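Local coordinates for 3-methyladenine DNA glycosylase (Helicobacter pylori, PDB 1PU6), which excises 3-methyladenine from alkylated DNA, as a helix-hairpin-helix glycosylase that starts base excision repair, at residues Leu69-Leu80 with Ala94-Leu105; Phe114-Leu123 with Asp135-Lys144. All blocks are in the same frame, centred on the assembly; numbering follows the deposited sequence.

Contact 1: Leu69-Leu80 with Ala94-Leu105. Unlike the reference sequence in segment 94-105: Gly102 (reference Lys).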
loop_
_atom_site.group_PDB
_atom_site.type_symbol
_atom_site.label_atom_id
_atom_site.label_comp_id
_atom_site.label_asym_id
_atom_site.label_seq_id
_atom_site.Cartn_x
_atom_site.Cartn_y
_atom_site.Cartn_z
ATOM N N LEU A 69 0.239 15.644 8.338
ATOM C CA LEU A 69 0.472 14.688 9.420
ATOM C C LEU A 69 -0.055 15.273 10.742
ATOM O O LEU A 69 -0.741 14.594 11.538
ATOM C CB LEU A 69 1.988 14.348 9.497
ATOM C CG LEU A 69 2.461 13.533 10.710
ATOM C CD1 LEU A 69 1.763 12.151 10.783
ATOM C CD2 LEU A 69 4.011 13.370 10.657
ATOM N N LYS A 70 0.276 16.523 11.000
ATOM C CA LYS A 70 -0.194 17.157 12.230
ATOM C C LYS A 70 -1.730 17.325 12.232
ATOM O O LYS A 70 -2.353 17.193 13.288
ATOM C CB LYS A 70 0.525 18.506 12.450
ATOM C CG LYS A 70 2.004 18.324 12.763
ATOM C CD LYS A 70 2.636 19.651 13.198
ATOM C CE LYS A 70 4.084 19.467 13.635
ATOM N NZ LYS A 70 5.002 19.213 12.496
ATOM N N LYS A 71 -2.352 17.611 11.083
ATOM C CA LYS A 71 -3.818 17.757 11.079
ATOM C C LYS A 71 -4.510 16.454 11.470
ATOM O O LYS A 71 -5.510 16.495 12.174
ATOM C CB LYS A 71 -4.277 18.135 9.674
ATOM C CG LYS A 71 -3.916 19.551 9.288
ATOM C CD LYS A 71 -4.975 20.477 9.867
ATOM C CE LYS A 71 -6.297 20.441 9.072
ATOM N N ILE A 72 -4.012 15.305 11.014
ATOM C CA ILE A 72 -4.647 14.070 11.416
ATOM C C ILE A 72 -4.348 13.724 12.865
ATOM O O ILE A 72 -5.233 13.204 13.581
ATOM C CB ILE A 72 -4.208 12.888 10.479
ATOM C CG1 ILE A 72 -4.664 13.232 9.046
ATOM C CG2 ILE A 72 -4.784 11.524 10.988
ATOM C CD1 ILE A 72 -6.208 13.367 8.843
ATOM N N ALA A 73 -3.138 14.014 13.319
ATOM C CA ALA A 73 -2.804 13.676 14.729
ATOM C C ALA A 73 -3.684 14.444 15.703
ATOM O O ALA A 73 -4.009 13.917 16.797
ATOM C CB ALA A 73 -1.286 13.981 15.049
ATOM N N TYR A 74 -4.077 15.676 15.334
ATOM C CA TYR A 74 -4.790 16.536 16.284
ATOM C C TYR A 74 -6.292 16.786 15.987
ATOM O O TYR A 74 -6.961 17.496 16.754
ATOM C CB TYR A 74 -4.015 17.866 16.490
ATOM C CG TYR A 74 -2.690 17.668 17.176
ATOM C CD1 TYR A 74 -2.619 17.612 18.586
ATOM C CD2 TYR A 74 -1.519 17.471 16.435
ATOM C CE1 TYR A 74 -1.392 17.413 19.234
ATOM C CE2 TYR A 74 -0.269 17.285 17.080
ATOM C CZ TYR A 74 -0.226 17.242 18.469
ATOM O OH TYR A 74 0.970 17.027 19.114
ATOM N N ILE A 75 -6.839 16.173 14.936
ATOM C CA ILE A 75 -8.258 16.380 14.550
ATOM C C ILE A 75 -9.264 15.851 15.570
ATOM O O ILE A 75 -8.960 14.847 16.238
ATOM C CB ILE A 75 -8.513 15.718 13.163
ATOM C CG1 ILE A 75 -9.847 16.202 12.570
ATOM C CG2 ILE A 75 -8.472 14.180 13.234
ATOM C CD1 ILE A 75 -9.960 15.863 11.096
ATOM N N GLU A 76 -10.445 16.501 15.680
ATOM C CA GLU A 76 -11.553 15.968 16.456
ATOM C C GLU A 76 -11.979 14.611 15.884
ATOM O O GLU A 76 -12.223 14.483 14.706
ATOM C CB GLU A 76 -12.746 16.961 16.392
ATOM C CG GLU A 76 -13.961 16.555 17.216
ATOM N N PHE A 77 -12.103 13.618 16.766
ATOM C CA PHE A 77 -12.440 12.270 16.341
ATOM C C PHE A 77 -13.739 12.247 15.472
ATOM O O PHE A 77 -13.769 11.639 14.395
ATOM C CB PHE A 77 -12.617 11.372 17.582
ATOM C CG PHE A 77 -13.117 10.008 17.249
ATOM C CD1 PHE A 77 -14.486 9.784 17.174
ATOM C CD2 PHE A 77 -12.232 8.956 16.967
ATOM C CE1 PHE A 77 -14.995 8.499 16.845
ATOM C CE2 PHE A 77 -12.729 7.657 16.657
ATOM C CZ PHE A 77 -14.114 7.440 16.603
ATOM N N SER A 78 -14.828 12.888 15.954
ATOM C CA SER A 78 -16.101 12.746 15.230
ATOM C C SER A 78 -16.028 13.363 13.829
ATOM O O SER A 78 -16.743 12.918 12.931
ATOM C CB SER A 78 -17.255 13.358 16.017
ATOM O OG SER A 78 -17.170 14.783 16.043
ATOM N N LYS A 79 -15.186 14.394 13.656
ATOM C CA LYS A 79 -15.020 15.029 12.354
ATOM C C LYS A 79 -14.327 14.076 11.356
ATOM O O LYS A 79 -14.720 13.960 10.200
ATOM C CB LYS A 79 -14.176 16.287 12.522
ATOM C CG LYS A 79 -13.971 17.107 11.254
ATOM C CD LYS A 79 -13.177 18.372 11.617
ATOM C CE LYS A 79 -12.967 19.255 10.388
ATOM N NZ LYS A 79 -12.108 20.426 10.738
ATOM N N LEU A 80 -13.272 13.406 11.822
ATOM C CA LEU A 80 -12.568 12.465 10.985
ATOM C C LEU A 80 -13.476 11.283 10.675
ATOM O O LEU A 80 -13.529 10.837 9.504
ATOM C CB LEU A 80 -11.236 11.994 11.640
ATOM C CG LEU A 80 -10.394 11.030 10.823
ATOM C CD1 LEU A 80 -9.964 11.651 9.485
ATOM C CD2 LEU A 80 -9.140 10.605 11.618
ATOM N N ALA A 94 -10.909 5.911 12.109
ATOM C CA ALA A 94 -10.568 7.248 12.604
ATOM C C ALA A 94 -9.595 7.153 13.775
ATOM O O ALA A 94 -8.560 7.843 13.787
ATOM C CB ALA A 94 -11.854 8.053 13.003
ATOM N N LYS A 95 -9.897 6.314 14.765
ATOM C CA LYS A 95 -8.987 6.202 15.895
ATOM C C LYS A 95 -7.567 5.666 15.456
ATOM O O LYS A 95 -6.524 6.136 15.921
ATOM C CB LYS A 95 -9.575 5.270 16.971
ATOM C CG LYS A 95 -8.548 5.030 18.132
ATOM C CD LYS A 95 -9.252 4.481 19.350
ATOM C CE LYS A 95 -8.244 4.072 20.425
ATOM N NZ LYS A 95 -7.471 5.244 21.014
ATOM N N ARG A 96 -7.574 4.693 14.571
ATOM C CA ARG A 96 -6.305 4.102 14.116
ATOM C C ARG A 96 -5.425 5.176 13.431
ATOM O O ARG A 96 -4.205 5.225 13.671
ATOM C CB ARG A 96 -6.615 3.044 13.075
ATOM C CG ARG A 96 -5.458 2.210 12.718
ATOM C CD ARG A 96 -5.932 1.042 11.792
ATOM N NE ARG A 96 -7.099 0.339 12.402
ATOM C CZ ARG A 96 -8.003 -0.347 11.711
ATOM N NH1 ARG A 96 -7.921 -0.426 10.397
ATOM N NH2 ARG A 96 -8.990 -0.997 12.349
ATOM N N LEU A 97 -6.042 6.019 12.572
ATOM C CA LEU A 97 -5.291 7.143 11.922
ATOM C C LEU A 97 -4.762 8.191 12.897
ATOM O O LEU A 97 -3.630 8.674 12.783
ATOM C CB LEU A 97 -6.173 7.853 10.867
ATOM C CG LEU A 97 -6.360 7.027 9.615
ATOM C CD1 LEU A 97 -7.407 7.742 8.721
ATOM C CD2 LEU A 97 -5.039 6.747 8.874
ATOM N N ILE A 98 -5.624 8.592 13.838
ATOM C CA ILE A 98 -5.225 9.588 14.837
ATOM C C ILE A 98 -4.062 9.087 15.698
ATOM O O ILE A 98 -3.050 9.808 15.912
ATOM C CB ILE A 98 -6.447 9.988 15.692
ATOM C CG1 ILE A 98 -7.412 10.800 14.827
ATOM C CG2 ILE A 98 -6.014 10.767 16.930
ATOM C CD1 ILE A 98 -8.825 10.965 15.468
ATOM N N ASP A 99 -4.191 7.869 16.189
ATOM C CA ASP A 99 -3.133 7.312 17.024
ATOM C C ASP A 99 -1.813 7.066 16.241
ATOM O O ASP A 99 -0.693 7.343 16.761
ATOM C CB ASP A 99 -3.617 6.044 17.734
ATOM C CG ASP A 99 -4.652 6.344 18.848
ATOM O OD1 ASP A 99 -4.920 7.552 19.179
ATOM O OD2 ASP A 99 -5.250 5.412 19.461
ATOM N N LEU A 100 -1.933 6.535 15.027
ATOM C CA LEU A 100 -0.735 6.311 14.200
ATOM C C LEU A 100 0.008 7.669 13.956
ATOM O O LEU A 100 1.252 7.764 14.100
ATOM C CB LEU A 100 -1.156 5.674 12.854
ATOM C CG LEU A 100 -0.053 5.750 11.774
ATOM C CD1 LEU A 100 1.199 4.922 12.147
ATOM C CD2 LEU A 100 -0.661 5.251 10.439
ATOM N N SER A 101 -0.762 8.699 13.565
ATOM C CA SER A 101 -0.159 9.983 13.265
ATOM C C SER A 101 0.520 10.593 14.492
ATOM O O SER A 101 1.620 11.124 14.388
ATOM C CB SER A 101 -1.233 10.944 12.705
ATOM O OG SER A 101 -1.684 10.406 11.433
ATOM N N GLY A 102 -0.145 10.548 15.654
ATOM C CA GLY A 102 0.488 11.025 16.881
ATOM C C GLY A 102 1.791 10.275 17.213
ATOM O O GLY A 102 2.779 10.864 17.677
ATOM N N ASN A 103 1.811 8.971 16.974
ATOM C CA ASN A 103 3.018 8.204 17.338
ATOM C C ASN A 103 4.151 8.425 16.335
ATOM O O ASN A 103 5.340 8.364 16.684
ATOM C CB ASN A 103 2.674 6.700 17.466
ATOM C CG ASN A 103 2.089 6.367 18.797
ATOM O OD1 ASN A 103 2.403 7.010 19.813
ATOM N ND2 ASN A 103 1.258 5.371 18.846
ATOM N N ILE A 104 3.801 8.737 15.082
ATOM C CA ILE A 104 4.861 9.096 14.110
ATOM C C ILE A 104 5.563 10.370 14.582
ATOM O O ILE A 104 6.796 10.489 14.565
ATOM C CB ILE A 104 4.286 9.321 12.691
ATOM C CG1 ILE A 104 3.821 7.989 12.095
ATOM C CG2 ILE A 104 5.365 9.993 11.761
ATOM C CD1 ILE A 104 3.089 8.164 10.731
ATOM N N LEU A 105 4.781 11.351 14.997
ATOM C CA LEU A 105 5.396 12.609 15.493
ATOM C C LEU A 105 6.258 12.346 16.724
ATOM O O LEU A 105 7.400 12.885 16.843
ATOM C CB LEU A 105 4.285 13.632 15.800
ATOM C CG LEU A 105 3.563 14.185 14.546
ATOM C CD1 LEU A 105 2.216 14.853 14.908
ATOM C CD2 LEU A 105 4.483 15.171 13.777
HETATM O O HOH W 1 -2.696 11.695 17.953
#

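Contact 2: Phe114-Leu123 with Asp135-Lys144. Unlike the reference sequence in segment 114-123: Arg120 (reference Lys). Unlike the reference sequence in segment 135-144: Ala141 (reference Val).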
loop_
_atom_site.group_PDB
_atom_site.type_symbol
_atom_site.label_atom_id
_atom_site.label_comp_id
_atom_site.label_asym_id
_atom_site.label_seq_id
_atom_site.Cartn_x
_atom_site.Cartn_y
_atom_site.Cartn_z
ATOM N N PHE A 114 10.393 9.842 9.255
ATOM C CA PHE A 114 9.648 8.572 9.324
ATOM C C PHE A 114 9.935 7.719 8.081
ATOM O O PHE A 114 10.170 6.511 8.181
ATOM C CB PHE A 114 8.115 8.893 9.439
ATOM C CG PHE A 114 7.182 7.725 9.150
ATOM C CD1 PHE A 114 6.801 6.802 10.154
ATOM C CD2 PHE A 114 6.575 7.618 7.880
ATOM C CE1 PHE A 114 5.873 5.754 9.870
ATOM C CE2 PHE A 114 5.677 6.567 7.571
ATOM C CZ PHE A 114 5.300 5.657 8.569
ATOM N N LYS A 115 9.883 8.327 6.890
ATOM C CA LYS A 115 10.026 7.538 5.686
ATOM C C LYS A 115 11.413 6.896 5.655
ATOM O O LYS A 115 11.556 5.824 5.120
ATOM C CB LYS A 115 9.852 8.390 4.404
ATOM C CG LYS A 115 8.434 8.848 4.134
ATOM C CD LYS A 115 8.286 9.583 2.776
ATOM C CE LYS A 115 8.550 11.022 2.892
ATOM N NZ LYS A 115 8.487 11.706 1.523
ATOM N N GLN A 116 12.421 7.561 6.232
ATOM C CA GLN A 116 13.763 7.000 6.294
ATOM C C GLN A 116 13.939 5.920 7.346
ATOM O O GLN A 116 14.614 4.920 7.067
ATOM C CB GLN A 116 14.798 8.107 6.495
ATOM C CG GLN A 116 16.253 7.674 6.486
ATOM C CD GLN A 116 17.209 8.846 6.761
ATOM O OE1 GLN A 116 17.267 9.801 5.975
ATOM N NE2 GLN A 116 17.942 8.785 7.884
ATOM N N GLU A 117 13.342 6.074 8.532
ATOM C CA GLU A 117 13.694 5.248 9.687
ATOM C C GLU A 117 12.672 4.212 10.122
ATOM O O GLU A 117 13.019 3.321 10.947
ATOM C CB GLU A 117 14.030 6.133 10.885
ATOM C CG GLU A 117 15.168 7.144 10.649
ATOM C CD GLU A 117 16.559 6.514 10.600
ATOM O OE1 GLU A 117 17.500 7.223 10.168
ATOM O OE2 GLU A 117 16.718 5.319 11.028
ATOM N N VAL A 118 11.423 4.313 9.627
ATOM C CA VAL A 118 10.387 3.382 10.063
ATOM C C VAL A 118 10.747 1.910 9.739
ATOM O O VAL A 118 11.404 1.624 8.727
ATOM C CB VAL A 118 8.995 3.775 9.485
ATOM C CG1 VAL A 118 8.957 3.596 8.020
ATOM C CG2 VAL A 118 7.858 3.025 10.225
ATOM N N THR A 119 10.339 1.009 10.641
ATOM C CA THR A 119 10.443 -0.425 10.414
ATOM C C THR A 119 9.054 -1.064 10.387
ATOM O O THR A 119 8.069 -0.514 10.952
ATOM C CB THR A 119 11.244 -1.146 11.484
ATOM O OG1 THR A 119 10.582 -1.002 12.751
ATOM C CG2 THR A 119 12.598 -0.545 11.658
ATOM N N ARG A 120 8.959 -2.213 9.743
ATOM C CA ARG A 120 7.695 -2.937 9.726
ATOM C C ARG A 120 7.167 -3.210 11.165
ATOM O O ARG A 120 5.955 -3.068 11.421
ATOM C CB ARG A 120 7.893 -4.241 8.988
ATOM C CG ARG A 120 6.579 -4.946 8.771
ATOM C CD ARG A 120 6.772 -6.385 8.543
ATOM N NE ARG A 120 5.793 -6.948 7.609
ATOM C CZ ARG A 120 5.422 -8.219 7.581
ATOM N NH1 ARG A 120 5.866 -9.102 8.516
ATOM N NH2 ARG A 120 4.583 -8.624 6.596
ATOM N N GLU A 121 8.062 -3.596 12.072
ATOM C CA GLU A 121 7.595 -3.958 13.419
ATOM C C GLU A 121 7.053 -2.740 14.173
ATOM O O GLU A 121 6.094 -2.877 14.969
ATOM C CB GLU A 121 8.732 -4.655 14.173
ATOM C CG GLU A 121 9.074 -6.020 13.541
ATOM C CD GLU A 121 9.913 -5.897 12.227
ATOM O OE1 GLU A 121 9.768 -6.816 11.342
ATOM O OE2 GLU A 121 10.700 -4.886 12.005
ATOM N N TRP A 122 7.648 -1.561 13.935
ATOM C CA TRP A 122 7.096 -0.348 14.523
ATOM C C TRP A 122 5.618 -0.140 14.045
ATOM O O TRP A 122 4.695 0.135 14.839
ATOM C CB TRP A 122 7.987 0.847 14.124
ATOM C CG TRP A 122 7.566 2.110 14.887
ATOM C CD1 TRP A 122 8.124 2.590 16.071
ATOM C CD2 TRP A 122 6.532 3.047 14.516
ATOM N NE1 TRP A 122 7.436 3.714 16.486
ATOM C CE2 TRP A 122 6.511 4.062 15.515
ATOM C CE3 TRP A 122 5.645 3.141 13.424
ATOM C CZ2 TRP A 122 5.563 5.143 15.490
ATOM C CZ3 TRP A 122 4.739 4.253 13.376
ATOM C CH2 TRP A 122 4.704 5.205 14.428
ATOM N N LEU A 123 5.376 -0.345 12.760
ATOM C CA LEU A 123 3.982 -0.136 12.207
ATOM C C LEU A 123 2.993 -1.195 12.788
ATOM O O LEU A 123 1.840 -0.855 13.152
ATOM C CB LEU A 123 4.013 -0.234 10.690
ATOM C CG LEU A 123 4.670 1.000 10.041
ATOM C CD1 LEU A 123 4.973 0.676 8.552
ATOM C CD2 LEU A 123 3.742 2.277 10.167
ATOM N N ASP A 135 2.809 -3.105 5.199
ATOM C CA ASP A 135 3.699 -3.246 4.008
ATOM C C ASP A 135 3.359 -2.244 2.907
ATOM O O ASP A 135 4.270 -1.758 2.180
ATOM C CB ASP A 135 3.610 -4.656 3.503
ATOM C CG ASP A 135 4.353 -5.630 4.409
ATOM O OD1 ASP A 135 4.101 -6.855 4.324
ATOM O OD2 ASP A 135 5.158 -5.239 5.301
ATOM N N ALA A 136 2.071 -1.924 2.753
ATOM C CA ALA A 136 1.685 -0.920 1.742
ATOM C C ALA A 136 2.238 0.459 2.118
ATOM O O ALA A 136 2.677 1.237 1.245
ATOM C CB ALA A 136 0.142 -0.872 1.569
ATOM N N ILE A 137 2.266 0.769 3.426
ATOM C CA ILE A 137 2.911 2.018 3.844
ATOM C C ILE A 137 4.422 1.959 3.504
ATOM O O ILE A 137 5.008 2.907 2.934
ATOM C CB ILE A 137 2.689 2.240 5.377
ATOM C CG1 ILE A 137 1.201 2.515 5.666
ATOM C CG2 ILE A 137 3.650 3.384 5.919
ATOM C CD1 ILE A 137 0.821 2.449 7.194
ATOM N N LEU A 138 5.095 0.845 3.876
ATOM C CA LEU A 138 6.558 0.750 3.606
ATOM C C LEU A 138 6.909 0.889 2.099
ATOM O O LEU A 138 7.872 1.621 1.715
ATOM C CB LEU A 138 7.140 -0.579 4.091
ATOM C CG LEU A 138 7.161 -0.679 5.615
ATOM C CD1 LEU A 138 7.467 -2.103 6.082
ATOM C CD2 LEU A 138 8.112 0.308 6.310
ATOM N N CYS A 139 6.149 0.207 1.252
ATOM C CA CYS A 139 6.421 0.282 -0.194
ATOM C C CYS A 139 5.938 1.587 -0.804
ATOM O O CYS A 139 6.734 2.345 -1.383
ATOM C CB CYS A 139 5.734 -0.935 -0.923
ATOM S SG CYS A 139 6.044 -0.902 -2.674
ATOM N N TYR A 140 4.631 1.867 -0.707
ATOM C CA TYR A 140 4.029 2.943 -1.499
ATOM C C TYR A 140 4.100 4.325 -0.862
ATOM O O TYR A 140 3.872 5.318 -1.557
ATOM C CB TYR A 140 2.545 2.629 -1.773
ATOM C CG TYR A 140 2.415 1.378 -2.606
ATOM C CD1 TYR A 140 2.607 1.443 -4.024
ATOM C CD2 TYR A 140 2.011 0.157 -2.016
ATOM C CE1 TYR A 140 2.420 0.329 -4.843
ATOM C CE2 TYR A 140 1.830 -1.004 -2.839
ATOM C CZ TYR A 140 2.045 -0.889 -4.238
ATOM O OH TYR A 140 1.905 -2.017 -5.002
ATOM N N ALA A 141 4.382 4.388 0.439
ATOM C CA ALA A 141 4.658 5.689 1.058
ATOM C C ALA A 141 6.145 5.911 1.290
ATOM O O ALA A 141 6.573 7.037 1.156
ATOM C CB ALA A 141 3.861 5.919 2.366
ATOM N N CYS A 142 6.918 4.876 1.637
ATOM C CA CYS A 142 8.341 5.068 2.064
ATOM C C CYS A 142 9.393 4.604 1.046
ATOM O O CYS A 142 10.614 4.768 1.290
ATOM C CB CYS A 142 8.610 4.345 3.400
ATOM S SG CYS A 142 7.442 4.876 4.696
ATOM N N ALA A 143 8.943 4.024 -0.062
ATOM C CA ALA A 143 9.881 3.521 -1.080
ATOM C C ALA A 143 10.867 2.448 -0.600
ATOM O O ALA A 143 12.040 2.404 -1.097
ATOM C CB ALA A 143 10.610 4.714 -1.818
ATOM N N LYS A 144 10.421 1.593 0.334
ATOM C CA LYS A 144 11.249 0.470 0.809
ATOM C C LYS A 144 11.083 -0.744 -0.066
ATOM O O LYS A 144 10.037 -0.893 -0.759
ATOM C CB LYS A 144 10.825 0.018 2.214
ATOM C CG LYS A 144 10.841 1.084 3.238
ATOM C CD LYS A 144 12.150 1.631 3.461
ATOM C CE LYS A 144 12.072 2.402 4.796
ATOM N NZ LYS A 144 13.418 2.926 5.100
HETATM O O HOH W 2 12.866 5.541 2.474
#

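Contact 1: Leu69-Leu80 with Ala94-Leu105
Leu105 and Ile98, two turns apart on helix 90-108, pack as knobs into holes on the segment facing them. Leu105 sits among Leu69, Lys70, Ala73 and Tyr74. Its CD1 lies 3.6 Å from Ala73 CB, while the Leu105 and Leu69 side chains slide past each other in opposite directions, bringing their CD2 atoms together. Ile98 enters the hole formed by Ile72, Ala73, Phe77 and Leu80, where its CG1 comes within 3.6 Å of Leu80 CD2. Between the two knobs lie small residues: Ser101 CB rests on the backbone of Ala73, and the CA atoms of Ala73 and Gly102 are 4.7 Å apart; the axes of 69-74 and 94-105 pass 7.5 Å apart at 124°. This packing belongs to the all-helical HhH-GPD domain; the chain leaves helix 65-74 and resumes as helix 77-83, so one long helix is gripped by two short ones. At the second, Phe77 has CG anti to the backbone N (chi1 173°), which brings CE2 to 3.8 Å from Ala94 CB. The hydroxyl of Ser101 is occupied within its own helix, donating to Leu97 O (2.9 Å) from the face opposite that used by Ser101 N. A water donates to both Ala73 O and Ile98 O. Further out, helix 31-39 backs the interface, with Phe31 against Leu69 and Leu35, Val38 and Leu39 against Leu97.

Contact 2: Phe114-Leu123 with Asp135-Lys144
Lys115 and Cys142 bring the backbones closest, with CA atoms 4.7 Å apart, and from there the segments diverge to 7.0 Å between the CA atoms of Arg120 and Asp135. Helices 120-124 and 131-141 flank the hairpin of the helix-hairpin-helix motif that gives this glycosylase superfamily its name, and helix 111-117 leads into it. Leu138 is central to the apolar side: its CD2 touches both Val118 CG1 and Leu123 CD1, and its CD1 packs against Arg120 CB at 3.6 Å. Ile137 CG2 approaches the edge of the Phe114 ring near CZ, whereas Cys142 SG meets the same ring obliquely, 4.7 Å from its centroid, in a sulfur-aromatic contact. Val118 CG1, placed between the backbone N and carbonyl carbon by a chi1 of 68°, lies over one face of that ring.

Beyond Leu138, Arg120 and Asp135 form a side-on, two-pronged salt bridge. NE reaches OD2 and NH2 reaches OD1, both on the syn sides of the carboxylate, with the two planes only 10° apart. This pairing fixes the rotation of both groups. Asp135 OD1 also accepts from Tyr167 OH and Gln171 NE2, so helix 167-179 completes a polar network in which these donors and Arg120 probably stabilise the carboxylate; Asp168 shares the arginine through a salt bridge to NH1.

At the other end Lys144 NZ donates to Gln116 O at 3.0 Å, from above the carbonyl plane, and weakly to Lys115 O. Near the wider pi-type turn at 137-141, the buried Ala141 O has no polar partner in the model; Lys115 CD lies 3.5 Å from this oxygen.

How the contacts relate
The centre of contact 1 is about 19 Å, and that of contact 2 about 10 Å, from the centre of the chain, and contact 2 is the more buried. The chemistry runs against that ordering: each has a water between backbone carbonyls, but the outer contact is otherwise apolar packing, whereas the inner one adds a direct salt bridge and lysine-to-carbonyl bonds. They follow in series along the chain and adjoin through helix 90-108, another part of whose surface, including Ile104, receives segment 114-123. There Ile104 CG1 packs on Phe114 CD1 at 3.7 Å, and the Trp122 ring lies against Leu100, Asn103 and Ile104. Helix 31-39 backs both, reaching Ile137 in contact 2.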